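Local coordinates for enoyl-CoA hydratase/isomerase family protein (Bacillus anthracis, PDB 3KQF) that probably catalyses the reversible hydration of trans-2-enoyl-CoA to 3-hydroxyacyl-CoA, as enoyl-CoA hydratases of the crotonase family do, at residues I106-G111 / E195-I200; I22-E27 / L35-E40; N110-G115 / G170-A175; N31-A36 / S89-T94. One frame throughout, in Å; residues are numbered along the deposited sequence. Where two conformers were deposited one is given.

Contact 1: residues I106-G111 / E195-I200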
# COMPACT_ATOMS: atom_id res chain seq x y z
N ILE A 106 18.07 -3.58 -9.43
CA ILE A 106 17.42 -4.84 -9.07
C ILE A 106 18.25 -5.54 -8.02
O ILE A 106 19.45 -5.71 -8.20
CB ILE A 106 17.32 -5.78 -10.31
CG1 ILE A 106 16.59 -5.06 -11.47
CG2 ILE A 106 16.62 -7.06 -9.95
CD1 ILE A 106 16.52 -5.88 -12.80
N ALA A 107 17.63 -5.89 -6.91
CA ALA A 107 18.28 -6.65 -5.87
C ALA A 107 18.12 -8.14 -6.17
O ALA A 107 17.00 -8.61 -6.43
CB ALA A 107 17.67 -6.32 -4.48
N ALA A 108 19.23 -8.87 -6.21
CA ALA A 108 19.21 -10.32 -6.41
C ALA A 108 19.67 -10.89 -5.07
O ALA A 108 20.88 -10.96 -4.78
CB ALA A 108 20.13 -10.75 -7.57
N ILE A 109 18.68 -11.28 -4.25
CA ILE A 109 18.91 -11.72 -2.88
C ILE A 109 19.21 -13.21 -2.86
O ILE A 109 18.32 -14.05 -2.91
CB ILE A 109 17.69 -11.34 -1.99
CG1 ILE A 109 17.30 -9.87 -2.23
CG2 ILE A 109 18.02 -11.58 -0.50
CD1 ILE A 109 16.04 -9.39 -1.50
N ASN A 110 20.51 -13.50 -2.80
CA ASN A 110 21.06 -14.84 -2.87
C ASN A 110 21.13 -15.60 -1.55
O ASN A 110 21.52 -16.76 -1.52
CB ASN A 110 22.48 -14.76 -3.46
CG ASN A 110 23.41 -13.87 -2.63
OD1 ASN A 110 23.22 -12.65 -2.55
ND2 ASN A 110 24.46 -14.47 -2.05
N GLY A 111 20.79 -14.93 -0.45
CA GLY A 111 20.86 -15.57 0.87
C GLY A 111 20.29 -14.65 1.92
O GLY A 111 19.44 -13.82 1.61
N GLU A 195 20.72 -15.81 -13.57
CA GLU A 195 20.16 -15.69 -14.93
C GLU A 195 18.81 -14.97 -14.92
O GLU A 195 18.52 -14.22 -15.83
CB GLU A 195 20.11 -17.02 -15.72
CG GLU A 195 19.00 -18.00 -15.39
CD GLU A 195 18.92 -19.14 -16.43
OE1 GLU A 195 19.61 -19.06 -17.48
OE2 GLU A 195 18.15 -20.10 -16.20
N LYS A 196 18.00 -15.18 -13.88
CA LYS A 196 16.70 -14.49 -13.79
C LYS A 196 16.91 -12.96 -13.68
O LYS A 196 16.19 -12.17 -14.31
CB LYS A 196 15.92 -15.00 -12.59
CG LYS A 196 14.50 -14.38 -12.42
CD LYS A 196 13.56 -14.82 -13.54
CE LYS A 196 12.12 -14.37 -13.28
NZ LYS A 196 11.19 -14.84 -14.35
N ALA A 197 17.86 -12.53 -12.85
CA ALA A 197 18.14 -11.09 -12.70
C ALA A 197 18.68 -10.51 -14.00
O ALA A 197 18.30 -9.41 -14.40
CB ALA A 197 19.14 -10.84 -11.56
N ILE A 198 19.54 -11.25 -14.68
CA ILE A 198 20.09 -10.78 -15.95
C ILE A 198 19.01 -10.69 -17.02
O ILE A 198 18.97 -9.73 -17.78
CB ILE A 198 21.25 -11.65 -16.43
CG1 ILE A 198 22.46 -11.42 -15.54
CG2 ILE A 198 21.61 -11.33 -17.90
CD1 ILE A 198 23.61 -12.37 -15.82
N GLU A 199 18.13 -11.67 -17.09
CA GLU A 199 17.09 -11.63 -18.12
C GLU A 199 16.09 -10.48 -17.91
O GLU A 199 15.69 -9.84 -18.88
CB GLU A 199 16.47 -13.00 -18.39
CG GLU A 199 17.47 -13.88 -19.16
CD GLU A 199 16.98 -15.27 -19.49
OE1 GLU A 199 15.79 -15.56 -19.28
OE2 GLU A 199 17.81 -16.08 -19.97
N ILE A 200 15.74 -10.18 -16.66
CA ILE A 200 14.85 -9.03 -16.37
C ILE A 200 15.60 -7.73 -16.66
O ILE A 200 15.05 -6.82 -17.27
CB ILE A 200 14.31 -9.06 -14.94
CG1 ILE A 200 13.39 -10.26 -14.76
CG2 ILE A 200 13.55 -7.76 -14.61
CD1 ILE A 200 12.87 -10.43 -13.35

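Contact 2: residues I22-E27 / L35-E40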
# COMPACT_ATOMS: atom_id res chain seq x y z
N ILE A 22 26.83 -5.43 -9.37
CA ILE A 22 27.68 -5.14 -8.24
C ILE A 22 27.47 -6.25 -7.20
O ILE A 22 26.33 -6.52 -6.83
CB ILE A 22 27.31 -3.80 -7.58
CG1 ILE A 22 27.36 -2.66 -8.61
CG2 ILE A 22 28.24 -3.52 -6.42
CD1 ILE A 22 26.88 -1.33 -8.08
N SER A 23 28.54 -6.90 -6.78
CA SER A 23 28.43 -7.99 -5.81
C SER A 23 29.18 -7.68 -4.51
O SER A 23 30.39 -7.42 -4.53
CB SER A 23 29.00 -9.28 -6.39
OG SER A 23 28.41 -9.64 -7.62
N LEU A 24 28.47 -7.68 -3.37
CA LEU A 24 29.15 -7.52 -2.09
C LEU A 24 30.08 -8.73 -2.01
O LEU A 24 29.66 -9.86 -2.26
CB LEU A 24 28.18 -7.48 -0.91
CG LEU A 24 27.08 -6.41 -0.95
CD1 LEU A 24 26.25 -6.46 0.31
CD2 LEU A 24 27.65 -5.00 -1.15
N ASN A 25 31.35 -8.50 -1.67
CA ASN A 25 32.36 -9.56 -1.69
C ASN A 25 33.15 -9.74 -0.39
O ASN A 25 34.37 -9.55 -0.35
CB ASN A 25 33.34 -9.29 -2.84
CG ASN A 25 34.23 -10.48 -3.15
OD1 ASN A 25 33.84 -11.63 -2.95
ND2 ASN A 25 35.44 -10.20 -3.65
N ARG A 26 32.43 -10.13 0.66
CA ARG A 26 33.00 -10.42 1.95
C ARG A 26 32.33 -11.69 2.46
O ARG A 26 31.72 -11.69 3.52
CB ARG A 26 32.75 -9.27 2.93
CG ARG A 26 33.31 -7.93 2.53
CD ARG A 26 33.17 -6.98 3.73
NE ARG A 26 34.09 -7.36 4.80
CZ ARG A 26 33.88 -7.17 6.10
NH1 ARG A 26 32.73 -6.66 6.55
NH2 ARG A 26 34.82 -7.55 6.97
N GLU A 27 32.44 -12.77 1.68
CA GLU A 27 31.78 -14.05 2.04
C GLU A 27 32.05 -14.54 3.46
O GLU A 27 31.12 -14.98 4.15
CB GLU A 27 32.12 -15.18 1.06
CG GLU A 27 31.61 -15.00 -0.33
CD GLU A 27 31.92 -16.20 -1.23
OE1 GLU A 27 31.85 -17.36 -0.75
OE2 GLU A 27 32.22 -15.98 -2.42
N LEU A 35 32.76 -0.21 7.16
CA LEU A 35 32.97 1.14 6.64
C LEU A 35 33.81 1.08 5.37
O LEU A 35 33.58 1.84 4.44
CB LEU A 35 33.62 2.06 7.68
CG LEU A 35 32.82 2.25 8.98
CD1 LEU A 35 33.52 3.20 9.92
CD2 LEU A 35 31.43 2.77 8.66
N ALA A 36 34.77 0.16 5.32
CA ALA A 36 35.62 0.03 4.12
C ALA A 36 34.78 -0.39 2.90
O ALA A 36 34.95 0.17 1.80
CB ALA A 36 36.76 -0.95 4.37
N LEU A 37 33.87 -1.34 3.09
CA LEU A 37 32.98 -1.77 2.00
C LEU A 37 32.07 -0.62 1.57
O LEU A 37 31.89 -0.39 0.38
CB LEU A 37 32.16 -3.00 2.40
CG LEU A 37 31.09 -3.50 1.41
CD1 LEU A 37 30.79 -4.99 1.63
CD2 LEU A 37 29.79 -2.68 1.51
N LEU A 38 31.53 0.12 2.54
CA LEU A 38 30.64 1.24 2.22
C LEU A 38 31.36 2.31 1.39
O LEU A 38 30.78 2.86 0.46
CB LEU A 38 30.02 1.83 3.50
CG LEU A 38 29.07 0.89 4.25
CD1 LEU A 38 28.73 1.49 5.60
CD2 LEU A 38 27.80 0.56 3.47
N GLU A 39 32.63 2.57 1.71
CA GLU A 39 33.48 3.51 0.95
C GLU A 39 33.59 3.10 -0.52
O GLU A 39 33.39 3.92 -1.42
CB GLU A 39 34.88 3.58 1.57
CG GLU A 39 35.93 4.38 0.77
CD GLU A 39 35.63 5.86 0.70
OE1 GLU A 39 34.77 6.35 1.47
OE2 GLU A 39 36.28 6.55 -0.12
N GLU A 40 33.92 1.83 -0.76
CA GLU A 40 34.04 1.30 -2.13
C GLU A 40 32.72 1.34 -2.89
O GLU A 40 32.69 1.65 -4.10
CB GLU A 40 34.58 -0.14 -2.12
CG GLU A 40 36.03 -0.24 -1.71
CD GLU A 40 36.58 -1.65 -1.75
OE1 GLU A 40 35.80 -2.60 -1.96
OE2 GLU A 40 37.81 -1.81 -1.59

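Contact 3: residues N110-G115 / G170-A175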
# COMPACT_ATOMS: atom_id res chain seq x y z
N ASN A 110 20.51 -13.50 -2.80
CA ASN A 110 21.06 -14.84 -2.87
C ASN A 110 21.13 -15.60 -1.55
O ASN A 110 21.52 -16.76 -1.52
CB ASN A 110 22.48 -14.76 -3.46
CG ASN A 110 23.41 -13.87 -2.63
OD1 ASN A 110 23.22 -12.65 -2.55
ND2 ASN A 110 24.46 -14.47 -2.05
N GLY A 111 20.79 -14.93 -0.45
CA GLY A 111 20.86 -15.57 0.87
C GLY A 111 20.29 -14.65 1.92
O GLY A 111 19.44 -13.82 1.61
N ILE A 112 20.75 -14.79 3.16
CA ILE A 112 20.24 -13.96 4.25
C ILE A 112 20.40 -12.48 3.94
O ILE A 112 21.39 -12.04 3.36
CB ILE A 112 20.87 -14.27 5.65
CG1 ILE A 112 22.39 -14.10 5.66
CG2 ILE A 112 20.47 -15.69 6.12
CD1 ILE A 112 22.97 -13.98 7.07
N ALA A 113 19.38 -11.71 4.31
CA ALA A 113 19.35 -10.27 4.11
C ALA A 113 18.73 -9.73 5.38
O ALA A 113 17.51 -9.64 5.50
CB ALA A 113 18.48 -9.91 2.90
N LEU A 114 19.59 -9.35 6.31
CA LEU A 114 19.11 -8.97 7.63
C LEU A 114 19.54 -7.61 8.02
O LEU A 114 20.68 -7.23 7.77
CB LEU A 114 19.66 -9.94 8.66
CG LEU A 114 19.36 -11.41 8.42
CD1 LEU A 114 20.16 -12.23 9.43
CD2 LEU A 114 17.87 -11.70 8.51
N GLY A 115 18.60 -6.87 8.62
CA GLY A 115 18.86 -5.52 9.11
C GLY A 115 19.24 -4.64 7.93
O GLY A 115 18.45 -4.49 6.98
N GLY A 170 11.12 -8.20 15.05
CA GLY A 170 12.48 -8.41 14.52
C GLY A 170 12.64 -9.82 13.98
O GLY A 170 13.75 -10.33 13.90
N ARG A 171 11.53 -10.44 13.60
CA ARG A 171 11.56 -11.83 13.14
C ARG A 171 12.07 -12.02 11.73
O ARG A 171 11.97 -11.12 10.89
CB ARG A 171 10.18 -12.47 13.30
CG ARG A 171 9.13 -12.03 12.26
CD ARG A 171 7.73 -12.49 12.64
NE ARG A 171 6.75 -12.14 11.62
CZ ARG A 171 6.37 -12.94 10.62
NH1 ARG A 171 6.84 -14.18 10.52
NH2 ARG A 171 5.50 -12.50 9.72
N ARG A 172 12.64 -13.20 11.47
CA ARG A 172 13.14 -13.54 10.15
C ARG A 172 12.03 -14.25 9.39
O ARG A 172 11.31 -15.09 9.96
CB ARG A 172 14.34 -14.49 10.20
CG ARG A 172 15.55 -14.02 10.95
CD ARG A 172 16.64 -15.07 10.75
NE ARG A 172 17.89 -14.74 11.41
CZ ARG A 172 19.06 -15.33 11.14
NH1 ARG A 172 19.15 -16.24 10.20
NH2 ARG A 172 20.14 -14.96 11.80
N ILE A 173 11.92 -13.95 8.10
CA ILE A 173 10.89 -14.55 7.26
C ILE A 173 11.53 -15.18 6.02
O ILE A 173 12.62 -14.77 5.59
CB ILE A 173 9.83 -13.51 6.89
CG1 ILE A 173 10.42 -12.43 5.96
CG2 ILE A 173 9.24 -12.86 8.18
CD1 ILE A 173 9.39 -11.43 5.48
N SER A 174 10.88 -16.20 5.47
CA SER A 174 11.37 -16.90 4.29
C SER A 174 11.12 -16.06 3.05
O SER A 174 10.35 -15.13 3.06
CB SER A 174 10.64 -18.21 4.11
OG SER A 174 9.27 -17.99 3.81
N ALA A 175 11.73 -16.47 1.95
CA ALA A 175 11.54 -15.78 0.67
C ALA A 175 10.07 -15.88 0.25
O ALA A 175 9.52 -14.94 -0.34
CB ALA A 175 12.43 -16.40 -0.38

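Contact 4: residues N31-A36 / S89-T94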
# COMPACT_ATOMS: atom_id res chain seq x y z
N ASN A 31 29.00 -11.00 4.08
CA ASN A 31 28.78 -9.79 3.32
C ASN A 31 28.25 -8.62 4.14
O ASN A 31 27.46 -7.81 3.65
CB ASN A 31 27.86 -10.11 2.15
CG ASN A 31 28.53 -10.99 1.14
OD1 ASN A 31 29.74 -10.86 0.93
ND2 ASN A 31 27.78 -11.87 0.50
N SER A 32 28.72 -8.53 5.39
CA SER A 32 28.32 -7.44 6.27
C SER A 32 28.92 -6.13 5.79
O SER A 32 29.99 -6.08 5.15
CB SER A 32 28.70 -7.72 7.73
OG SER A 32 30.10 -7.76 7.93
N LEU A 33 28.25 -5.04 6.14
CA LEU A 33 28.64 -3.71 5.69
C LEU A 33 29.66 -3.02 6.59
O LEU A 33 29.30 -2.36 7.56
CB LEU A 33 27.38 -2.85 5.59
CG LEU A 33 26.25 -3.41 4.70
CD1 LEU A 33 24.95 -2.63 4.96
CD2 LEU A 33 26.61 -3.41 3.22
N SER A 34 30.95 -3.20 6.28
CA SER A 34 31.99 -2.52 7.01
C SER A 34 32.14 -1.12 6.42
O SER A 34 31.70 -0.87 5.29
CB SER A 34 33.32 -3.27 6.90
OG SER A 34 33.69 -3.43 5.54
N LEU A 35 32.76 -0.21 7.16
CA LEU A 35 32.97 1.14 6.64
C LEU A 35 33.81 1.08 5.37
O LEU A 35 33.58 1.84 4.44
CB LEU A 35 33.62 2.06 7.68
CG LEU A 35 32.82 2.25 8.98
CD1 LEU A 35 33.52 3.20 9.92
CD2 LEU A 35 31.43 2.77 8.66
N ALA A 36 34.77 0.16 5.32
CA ALA A 36 35.62 0.03 4.12
C ALA A 36 34.78 -0.39 2.90
O ALA A 36 34.95 0.17 1.80
CB ALA A 36 36.76 -0.95 4.37
N SER A 89 25.49 7.07 9.58
CA SER A 89 25.43 8.04 8.49
C SER A 89 25.97 7.46 7.18
O SER A 89 25.38 7.68 6.10
CB SER A 89 26.19 9.31 8.86
OG SER A 89 26.18 10.21 7.77
N MSE A 90 27.07 6.72 7.26
CA MSE A 90 27.66 6.10 6.09
C MSE A 90 26.69 5.11 5.44
O MSE A 90 26.54 5.10 4.21
CB MSE A 90 28.98 5.41 6.46
CG MSE A 90 30.08 6.40 6.74
SE MSE A 90 30.50 7.38 5.11
CE MSE A 90 31.23 5.91 4.07
N ILE A 91 26.03 4.29 6.25
CA ILE A 91 25.07 3.31 5.74
C ILE A 91 23.86 4.03 5.13
O ILE A 91 23.50 3.75 4.00
CB ILE A 91 24.56 2.32 6.80
CG1 ILE A 91 25.70 1.52 7.41
CG2 ILE A 91 23.60 1.31 6.16
CD1 ILE A 91 25.23 0.42 8.35
N ARG A 92 23.29 4.99 5.84
CA ARG A 92 22.09 5.63 5.30
C ARG A 92 22.38 6.40 4.00
O ARG A 92 21.58 6.36 3.07
CB ARG A 92 21.33 6.48 6.34
CG ARG A 92 21.83 7.85 6.59
CD ARG A 92 20.76 8.62 7.39
NE ARG A 92 20.38 7.92 8.62
CZ ARG A 92 20.96 8.08 9.81
NH1 ARG A 92 21.96 8.95 9.98
NH2 ARG A 92 20.53 7.37 10.84
N THR A 93 23.55 7.05 3.93
CA THR A 93 23.95 7.79 2.72
C THR A 93 24.10 6.84 1.52
O THR A 93 23.72 7.17 0.40
CB THR A 93 25.27 8.53 2.96
OG1 THR A 93 25.04 9.57 3.91
CG2 THR A 93 25.79 9.17 1.67
N THR A 94 24.66 5.68 1.77
CA THR A 94 24.83 4.68 0.71
C THR A 94 23.46 4.25 0.15
O THR A 94 23.28 4.13 -1.07
CB THR A 94 25.62 3.48 1.24
OG1 THR A 94 26.85 3.95 1.81
CG2 THR A 94 25.91 2.48 0.12

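Contact 1: residues I106-G111 / E195-I200
Ile106 and Ala108 of strand 106-109 face Ala197 and Ile200 of helix 195-200. The two axes run almost antiparallel, at 169°, and come within 9.2 Å of each other. The backbones draw nearest where two alanines meet, with Ala108 CA 6.4 Å from Ala197 CA. No hydrogen bond crosses the gap, and the packing is apolar. Ala108 and Ala197 touch methyl to methyl, CB to CB at 4.1 Å. Neither has a longer branch to hold the backbones further apart.

Ile106 bridges the wider part of the contact. Its CG1 lies beside the backbone N and its chain then runs out straight, with chi2 at 176°. This carries CD1 to the helix, where it meets the CG2 branch of Ile200 at 4.0 Å. The two isoleucines cross obliquely. Ile106 CD1 also lies 4.3 Å from the backbone O of Ala197, a looser approach. Ile200 uses its short branch here, which is anti to its backbone N. Three of the four touching residues are buried, and Ile200 is partly exposed.

Strand 105-109 sits inside the main sheet, with parallel strands 56-61 and 126-130 on its two sides. Helix 193-206 covers one face of these three strands. Ala197 also touches Ile58 of the first neighbour, while Ile200 touches Phe126 and Ile128 of the second. Away from the helix, Ala107 packs on Cys124, and Ile109 packs on Phe67 and Ala133.

Contact 2: residues I22-E27 / L35-E40
Leu37 divides its two methyls between Leu24 and Arg26. Its CG is anti to the backbone N, with chi1 at 175°, so the branch reaches from the helix toward the end of the strand. CD2 meets Leu24 CD2 at 4.1 Å. CD1 lies 4.2 Å from that same Leu24 methyl and turns its other side to the arginine. The two leucines cross at about a right angle. Leu24 CB does not point straight at the helix. It is the outer end of the side chain that closes the distance, and only its CD2 branch makes the close approach.

The strand, the helix and the next strand form a beta-alpha-beta unit: strand 19-24, helix 35-49 and the parallel strand 56-61. This contact lies at the start of that crossover, where the end of the strand and the residues just past it meet the first turns of the helix. The centre of the contact is about 15 Å from the centre of the chain.

Arg26 gives its aliphatic part to the contact. CD sits 3.7 Å from Leu37 CD1, and CG sits 4.0 Å from the same methyl. The chain runs out straight from CB and bends about its CG-CD bond, chi3 71°, between the two atoms that touch the leucine. The bend turns the guanidinium to polar partners beyond the two segments. NH1 forms a salt bridge with Asp72 OD1 and a hydrogen bond with Ser32 O.

Contact 3: residues N110-G115 / G170-A175
Arg172 reaches across to Leu114 with nearly its whole length. From CB the chain turns so that CG is anti to the carbonyl carbon, with chi1 at -59°. It stays extended as far as NE. CG comes first to Leu114, 4.1 Å from the CD2 methyl. Beyond CD, the other methyl takes over. NE lies 3.9 Å from Leu114 CD1, CZ 3.7 Å and NH2 3.6 Å. This methyl sits over one face of the guanidinium, displaced toward its rim. The two side chains cross at about a right angle. A methyl of the buried residue covers part of the flat group of the exposed one. NH1 is 4.3 Å from Ile112 CG2, a loose approach made doubtful by a second conformer of Ile112.

The segments belong to the two outer strands, 112-114 and 173-174, of a small three-stranded sheet with 134-136 in the middle. Gly115 follows at the N-cap of helix 116-123. In the crotonase fold, the glycine-rich turn that enters this helix typically supplies one backbone N-H of the oxyanion hole, and probably does so here.

Contact 4: residues N31-A36 / S89-T94
Leu33 and Leu35 lie on the chain that leads into helix 35-49 and pack on Met90 and Ile91 of helix 89-94, with CA atoms 7.3 Å apart for Leu35 and Met90 and 7.9 Å apart for Leu33 and Ile91. Leu33 points at the helix and touches Ile91 CG2 with its CD1 methyl at 4.3 Å. Leu35 has its CG beside the backbone N, chi1 -60°, and its outer end swings nearer to the helix. There CD2 lies 4.2 Å from CB of Met90, a selenomethionine that takes part through the base of its side chain. Met90 was deposited in two conformers, and the detail of this approach holds for one of them.

The start of helix 35-49, the helix of the crossover between strands 19-24 and 56-61, is laid against the middle of helix 81-99 in this crotonase-type fold. Ser34 is the N-cap, and its OG bonds to Leu37 N.

Helix 89-94 ties two threonines to its own backbone. Thr94 OG1 donates to Met90 O at 2.7 Å, and Thr93 OG1 donates to Ser89 O at 2.9 Å. Each carbonyl also takes the backbone N-H of the same threonine, from the opposite face of its plane. Thr94 OG1 has a further partner in Gln42 NE2.

In the fold
Contacts 2 and 4 are neighbours, with centres about 8 Å apart. They share Leu35 and Ala36 and are stitched together by Arg26, whose N lies 2.8 Å from Asn31 OD1, a probable hydrogen bond. Contacts 1 and 2 reach the same main sheet, with centres about 18 Å apart and nearest atoms about 7 Å apart. Contact 1 passes straight into contact 3 along the chain: they share Asn110 and Gly111, and their centres are about 16 Å apart. Contacts 3 and 4 do not touch, their nearest atoms being about 5 Å apart. Contact 3 ends at Gly115, where the chain enters the glycine-rich helix start that probably supplies an oxyanion-hole N-H, as in relatives.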